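Uncharacterized protein (Thermus thermophilus HB8, PDB 6SCE) acts as a type III CRISPR defence nuclease that cleaves DNA once it is activated by a cyclic oligoadenylate. Local coordinates at residues Gly179-His184 with Pro188-Val193; Gly214-Leu219 with Cys224-Pro229. One frame throughout, in Å; residues are numbered along the deposited sequence.

Interaction 1: residues Gly179-His184 with Pro188-Val193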
loop_
_atom_site.group_PDB
_atom_site.type_symbol
_atom_site.label_atom_id
_atom_site.label_comp_id
_atom_site.label_asym_id
_atom_site.label_seq_id
_atom_site.Cartn_x
_atom_site.Cartn_y
_atom_site.Cartn_z
ATOM N N GLY A 179 -15.481 10.440 -13.451
ATOM C CA GLY A 179 -15.677 10.361 -12.025
ATOM C C GLY A 179 -16.319 11.582 -11.430
ATOM O O GLY A 179 -16.369 12.662 -12.052
ATOM N N VAL A 180 -16.857 11.406 -10.232
ATOM C CA VAL A 180 -17.366 12.502 -9.413
ATOM C C VAL A 180 -16.649 12.439 -8.071
ATOM O O VAL A 180 -16.552 11.354 -7.510
ATOM C CB VAL A 180 -18.878 12.346 -9.163
ATOM C CG1 VAL A 180 -19.431 13.553 -8.417
ATOM C CG2 VAL A 180 -19.632 12.156 -10.474
ATOM N N PHE A 181 -16.196 13.591 -7.562
ATOM C CA PHE A 181 -15.505 13.650 -6.282
ATOM C C PHE A 181 -16.551 13.900 -5.212
ATOM O O PHE A 181 -17.195 14.963 -5.206
ATOM C CB PHE A 181 -14.503 14.800 -6.319
ATOM C CG PHE A 181 -13.651 14.889 -5.081
ATOM C CD1 PHE A 181 -12.621 13.989 -4.898
ATOM C CD2 PHE A 181 -13.873 15.880 -4.129
ATOM C CE1 PHE A 181 -11.810 14.045 -3.771
ATOM C CE2 PHE A 181 -13.060 15.951 -3.003
ATOM C CZ PHE A 181 -12.043 15.032 -2.823
ATOM N N VAL A 182 -16.763 12.925 -4.326
ATOM C CA VAL A 182 -17.817 13.004 -3.344
ATOM C C VAL A 182 -17.178 13.095 -1.942
ATOM O O VAL A 182 -16.260 12.342 -1.612
ATOM C CB VAL A 182 -18.773 11.770 -3.436
ATOM C CG1 VAL A 182 -19.940 11.871 -2.474
ATOM C CG2 VAL A 182 -19.310 11.616 -4.868
ATOM N N VAL A 183 -17.652 14.032 -1.146
ATOM C CA VAL A 183 -17.281 14.128 0.289
ATOM C C VAL A 183 -18.493 13.855 1.133
ATOM O O VAL A 183 -19.519 14.529 1.041
ATOM C CB VAL A 183 -16.634 15.464 0.636
ATOM C CG1 VAL A 183 -16.368 15.557 2.131
ATOM C CG2 VAL A 183 -15.348 15.628 -0.163
ATOM N N HIS A 184 -18.389 12.816 1.929
ATOM C CA HIS A 184 -19.468 12.373 2.780
ATOM C C HIS A 184 -18.941 12.121 4.172
ATOM O O HIS A 184 -18.006 11.318 4.345
ATOM C CB HIS A 184 -20.051 11.091 2.246
ATOM C CG HIS A 184 -21.191 10.582 3.061
ATOM N ND1 HIS A 184 -22.404 11.235 3.127
ATOM C CD2 HIS A 184 -21.301 9.493 3.852
ATOM C CE1 HIS A 184 -23.207 10.569 3.937
ATOM N NE2 HIS A 184 -22.570 9.498 4.374
ATOM N N PRO A 188 -13.358 11.387 1.581
ATOM C CA PRO A 188 -13.407 11.520 0.141
ATOM C C PRO A 188 -13.637 10.199 -0.567
ATOM O O PRO A 188 -13.095 9.167 -0.162
ATOM C CB PRO A 188 -12.011 12.048 -0.194
ATOM C CG PRO A 188 -11.152 11.375 0.824
ATOM C CD PRO A 188 -11.972 11.151 2.041
ATOM N N TYR A 189 -14.369 10.293 -1.673
ATOM C CA TYR A 189 -14.721 9.169 -2.540
ATOM C C TYR A 189 -14.608 9.645 -3.979
ATOM O O TYR A 189 -14.944 10.786 -4.281
ATOM C CB TYR A 189 -16.156 8.704 -2.270
ATOM C CG TYR A 189 -16.399 8.288 -0.844
ATOM C CD1 TYR A 189 -16.673 9.235 0.134
ATOM C CD2 TYR A 189 -16.346 6.959 -0.469
ATOM C CE1 TYR A 189 -16.879 8.876 1.449
ATOM C CE2 TYR A 189 -16.571 6.577 0.849
ATOM C CZ TYR A 189 -16.830 7.540 1.806
ATOM O OH TYR A 189 -17.017 7.166 3.116
ATOM N N TRP A 190 -14.097 8.790 -4.851
ATOM C CA TRP A 190 -13.993 9.070 -6.288
ATOM C C TRP A 190 -14.937 8.027 -6.917
ATOM O O TRP A 190 -14.717 6.833 -6.817
ATOM C CB TRP A 190 -12.565 8.901 -6.738
ATOM C CG TRP A 190 -12.250 9.227 -8.176
ATOM C CD1 TRP A 190 -11.567 8.441 -9.049
ATOM C CD2 TRP A 190 -12.592 10.417 -8.895
ATOM N NE1 TRP A 190 -11.454 9.059 -10.280
ATOM C CE2 TRP A 190 -12.083 10.274 -10.212
ATOM C CE3 TRP A 190 -13.283 11.579 -8.562
ATOM C CZ2 TRP A 190 -12.240 11.253 -11.189
ATOM C CZ3 TRP A 190 -13.446 12.568 -9.541
ATOM C CH2 TRP A 190 -12.911 12.401 -10.831
ATOM N N TYR A 191 -16.028 8.523 -7.467
ATOM C CA TYR A 191 -17.171 7.689 -7.840
ATOM C C TYR A 191 -17.322 7.686 -9.357
ATOM O O TYR A 191 -17.435 8.724 -9.990
ATOM C CB TYR A 191 -18.406 8.231 -7.157
ATOM C CG TYR A 191 -19.685 7.456 -7.369
ATOM C CD1 TYR A 191 -20.519 7.733 -8.451
ATOM C CD2 TYR A 191 -20.087 6.490 -6.474
ATOM C CE1 TYR A 191 -21.719 7.048 -8.638
ATOM C CE2 TYR A 191 -21.279 5.791 -6.670
ATOM C CZ TYR A 191 -22.092 6.101 -7.737
ATOM O OH TYR A 191 -23.262 5.395 -7.894
ATOM N N TRP A 192 -17.326 6.484 -9.914
ATOM C CA TRP A 192 -17.291 6.248 -11.372
ATOM C C TRP A 192 -18.650 6.584 -11.963
ATOM O O TRP A 192 -19.673 6.124 -11.473
ATOM C CB TRP A 192 -16.941 4.782 -11.582
ATOM C CG TRP A 192 -17.035 4.129 -12.952
ATOM C CD1 TRP A 192 -18.169 3.870 -13.659
ATOM C CD2 TRP A 192 -15.953 3.558 -13.706
ATOM N NE1 TRP A 192 -17.856 3.199 -14.819
ATOM C CE2 TRP A 192 -16.505 2.987 -14.869
ATOM C CE3 TRP A 192 -14.582 3.458 -13.505
ATOM C CZ2 TRP A 192 -15.716 2.333 -15.844
ATOM C CZ3 TRP A 192 -13.803 2.826 -14.459
ATOM C CH2 TRP A 192 -14.382 2.266 -15.625
ATOM N N VAL A 193 -18.640 7.410 -12.996
ATOM C CA VAL A 193 -19.862 7.767 -13.716
ATOM C C VAL A 193 -19.560 7.654 -15.204
ATOM O O VAL A 193 -18.446 7.939 -15.672
ATOM C CB VAL A 193 -20.377 9.186 -13.369
ATOM C CG1 VAL A 193 -20.893 9.213 -11.944
ATOM C CG2 VAL A 193 -19.307 10.237 -13.586
HETATM O O HOH W 1 -18.010 8.770 4.953
#
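The hydroxyl of Y189 ties the two strands of a beta hairpin together through a water: OH donates to the water across 2.6 Å, and the water donates onward to H184 O, also 2.6 Å away from it. The backbone N of L116 binds the same hydroxyl, so two partners outside the strand hold this oxygen. CG of Y189 stands anti to the carbonyl carbon (chi1 -58°), which lays the ring alongside strand 179-184; V182 O, H184 O and the water all meet it at the edge, in its plane. Y189 CE1 lies 4.0 Å from H184 CB.

Two hydrogen-bonded antiparallel pairs, V180 with Y191 and V182 with Y189, carry the backbone of the hairpin. The straightest of their four bonds runs from V182 N to Y189 O, 2.8 Å long with an N-H...O angle of 173°.

The face bearing F181, P188 and W190 is packed by rings. F181 and P188 lie side by side, with F181 CZ 4.0 Å from P188 CB. The six-membered ring of W190 reaches across to G179, while NE1, on the five-membered ring, hydrogen-bonds E215 of helix 206-220. With no side chain in the way, G179 CA sits over one face of the six-membered ring, 3.8 Å from its centroid, in a CH-pi contact, while the same CA also approaches Y191 O at 3.1 Å in a CA-H...O contact.

Interaction 2: residues Gly214-Leu219 with Cys224-Pro229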
loop_
_atom_site.group_PDB
_atom_site.type_symbol
_atom_site.label_atom_id
_atom_site.label_comp_id
_atom_site.label_asym_id
_atom_site.label_seq_id
_atom_site.Cartn_x
_atom_site.Cartn_y
_atom_site.Cartn_z
ATOM N N GLY A 214 -5.776 4.483 -9.367
ATOM C CA GLY A 214 -4.653 5.429 -9.243
ATOM C C GLY A 214 -5.137 6.872 -9.203
ATOM O O GLY A 214 -4.628 7.707 -8.431
ATOM N N GLU A 215 -6.155 7.168 -9.996
ATOM C CA GLU A 215 -6.725 8.501 -10.049
ATOM C C GLU A 215 -7.351 8.919 -8.719
ATOM O O GLU A 215 -7.200 10.071 -8.272
ATOM C CB GLU A 215 -7.767 8.529 -11.150
ATOM C CG GLU A 215 -8.290 9.869 -11.518
ATOM C CD GLU A 215 -9.237 9.802 -12.700
ATOM O OE1 GLU A 215 -10.044 8.831 -12.820
ATOM O OE2 GLU A 215 -9.212 10.769 -13.474
ATOM N N ALA A 216 -8.073 7.991 -8.095
ATOM C CA ALA A 216 -8.692 8.218 -6.779
ATOM C C ALA A 216 -7.613 8.566 -5.767
ATOM O O ALA A 216 -7.783 9.476 -4.950
ATOM C CB ALA A 216 -9.448 6.969 -6.315
ATOM N N LYS A 217 -6.500 7.856 -5.831
ATOM C CA LYS A 217 -5.424 8.059 -4.823
ATOM C C LYS A 217 -4.715 9.381 -5.041
ATOM O O LYS A 217 -4.384 10.080 -4.066
ATOM C CB LYS A 217 -4.432 6.896 -4.824
ATOM C CG LYS A 217 -4.969 5.543 -4.333
ATOM C CD LYS A 217 -6.011 5.593 -3.211
ATOM C CE LYS A 217 -6.387 4.176 -2.759
ATOM N NZ LYS A 217 -7.428 4.221 -1.705
ATOM N N ARG A 218 -4.511 9.769 -6.296
ATOM C CA ARG A 218 -3.941 11.104 -6.574
ATOM C C ARG A 218 -4.835 12.258 -6.127
ATOM O O ARG A 218 -4.356 13.197 -5.500
ATOM C CB ARG A 218 -3.619 11.258 -8.062
ATOM C CG ARG A 218 -3.477 12.709 -8.484
ATOM C CD ARG A 218 -2.930 12.866 -9.901
ATOM N NE ARG A 218 -2.741 14.288 -10.208
ATOM C CZ ARG A 218 -3.712 15.128 -10.562
ATOM N NH1 ARG A 218 -4.961 14.696 -10.712
ATOM N NH2 ARG A 218 -3.426 16.409 -10.811
ATOM N N LEU A 219 -6.122 12.216 -6.482
ATOM C CA LEU A 219 -7.073 13.243 -6.130
ATOM C C LEU A 219 -7.348 13.357 -4.642
ATOM O O LEU A 219 -7.394 14.468 -4.110
ATOM C CB LEU A 219 -8.426 13.002 -6.831
ATOM C CG LEU A 219 -8.362 13.244 -8.349
ATOM C CD1 LEU A 219 -9.650 12.855 -9.011
ATOM C CD2 LEU A 219 -8.034 14.696 -8.673
ATOM N N CYS A 224 -8.947 7.658 -0.035
ATOM C CA CYS A 224 -9.996 7.973 -0.986
ATOM C C CYS A 224 -10.457 6.662 -1.646
ATOM O O CYS A 224 -9.689 5.994 -2.322
ATOM C CB CYS A 224 -9.491 8.928 -2.036
ATOM S SG CYS A 224 -10.774 9.452 -3.226
ATOM N N LEU A 225 -11.707 6.291 -1.430
ATOM C CA LEU A 225 -12.205 5.028 -1.934
ATOM C C LEU A 225 -12.646 5.172 -3.407
ATOM O O LEU A 225 -13.472 6.020 -3.702
ATOM C CB LEU A 225 -13.404 4.619 -1.078
ATOM C CG LEU A 225 -13.944 3.219 -1.323
ATOM C CD1 LEU A 225 -12.908 2.155 -1.029
ATOM C CD2 LEU A 225 -15.167 3.036 -0.443
ATOM N N PRO A 226 -12.104 4.349 -4.323
ATOM C CA PRO A 226 -12.619 4.351 -5.691
ATOM C C PRO A 226 -13.875 3.492 -5.731
ATOM O O PRO A 226 -13.802 2.259 -5.568
ATOM C CB PRO A 226 -11.488 3.701 -6.501
ATOM C CG PRO A 226 -10.365 3.433 -5.523
ATOM C CD PRO A 226 -11.019 3.381 -4.177
ATOM N N VAL A 227 -15.003 4.132 -5.931
ATOM C CA VAL A 227 -16.290 3.443 -5.886
ATOM C C VAL A 227 -16.754 3.275 -7.321
ATOM O O VAL A 227 -16.856 4.267 -8.036
ATOM C CB VAL A 227 -17.328 4.236 -5.103
ATOM C CG1 VAL A 227 -18.657 3.470 -5.078
ATOM C CG2 VAL A 227 -16.857 4.523 -3.683
ATOM N N VAL A 228 -16.950 2.025 -7.757
ATOM C CA VAL A 228 -17.255 1.751 -9.146
ATOM C C VAL A 228 -18.526 0.914 -9.268
ATOM O O VAL A 228 -18.504 -0.284 -8.936
ATOM C CB VAL A 228 -16.095 1.054 -9.850
ATOM C CG1 VAL A 228 -16.497 0.643 -11.279
ATOM C CG2 VAL A 228 -14.906 1.995 -9.929
ATOM N N PRO A 229 -19.643 1.550 -9.652
ATOM C CA PRO A 229 -20.882 0.773 -9.863
ATOM C C PRO A 229 -20.745 0.030 -11.166
ATOM O O PRO A 229 -20.451 0.638 -12.205
ATOM C CB PRO A 229 -21.978 1.837 -9.915
ATOM C CG PRO A 229 -21.360 3.059 -9.303
ATOM C CD PRO A 229 -19.920 2.990 -9.714
#
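The torsions of K217 bring its ammonium group to the backbone carbonyl of C224. CG stands anti to the carbonyl carbon of the lysine, the chain bends sharply at chi2 (-34°) and then runs extended through CD and CE, which carries NZ from the flank of the helix to the start of the strand. The cysteine side chain serves a separate contact: CB of C224 points toward the helix, and SG, anti to the backbone N (chi1 -177°), is set beside A216.

The polar part of the contact is a hydrogen bond from K217 NZ to C224 O, 2.9 Å long. The ammonium approaches from above the carbonyl plane, 44° out of it, and therefore does not use a lone-pair direction. NZ also donates to Q222 O, so one lysine pins two carbonyls of the chain segment that leads from the helix into the strand.

Beside this bond C224 packs against the A216 carbonyl. C224 CB comes within 3.4 Å of A216 O, and C224 SG lies against the same carbonyl oxygen at 3.5 Å, without a hydrogen bond. The apolar contact is made by A216 CB, which points at the strand and rests on the proline ring, 3.7 Å from P226 CG and 3.9 Å from P226 CB. The small methyl lets the helix lie close here, with A216 CA 5.6 Å from P226 CA. A216 also touches W190, and P226 touches F212. On another side of the helix, R218 forms salt bridges to E45 and E153.

Strands 187-192 and 225-229 are parallel neighbours in the sheet and helix 206-220 connects them, so the contact closes the second half of a beta-alpha-beta crossover.

Overall arrangement
Interactions 1 and 2 follow one another along the chain and meet at strand 187-192, their centres about 7 Å apart. The strand is paired with 179-184 on one side and with 225-229 on the other, all within one mixed sheet. W190 joins the two contacts twice: its carbonyl O lies 2.9 Å from V227 N, and its indole NE1 lies 2.9 Å from E215 OE1 on the helix of interaction 2. Y191 OH packs at 3.3 Å from P229 CG. Both contacts come near the bound nucleic acid, with nearest atoms about 4 Å away for interaction 1 and about 6 Å for interaction 2.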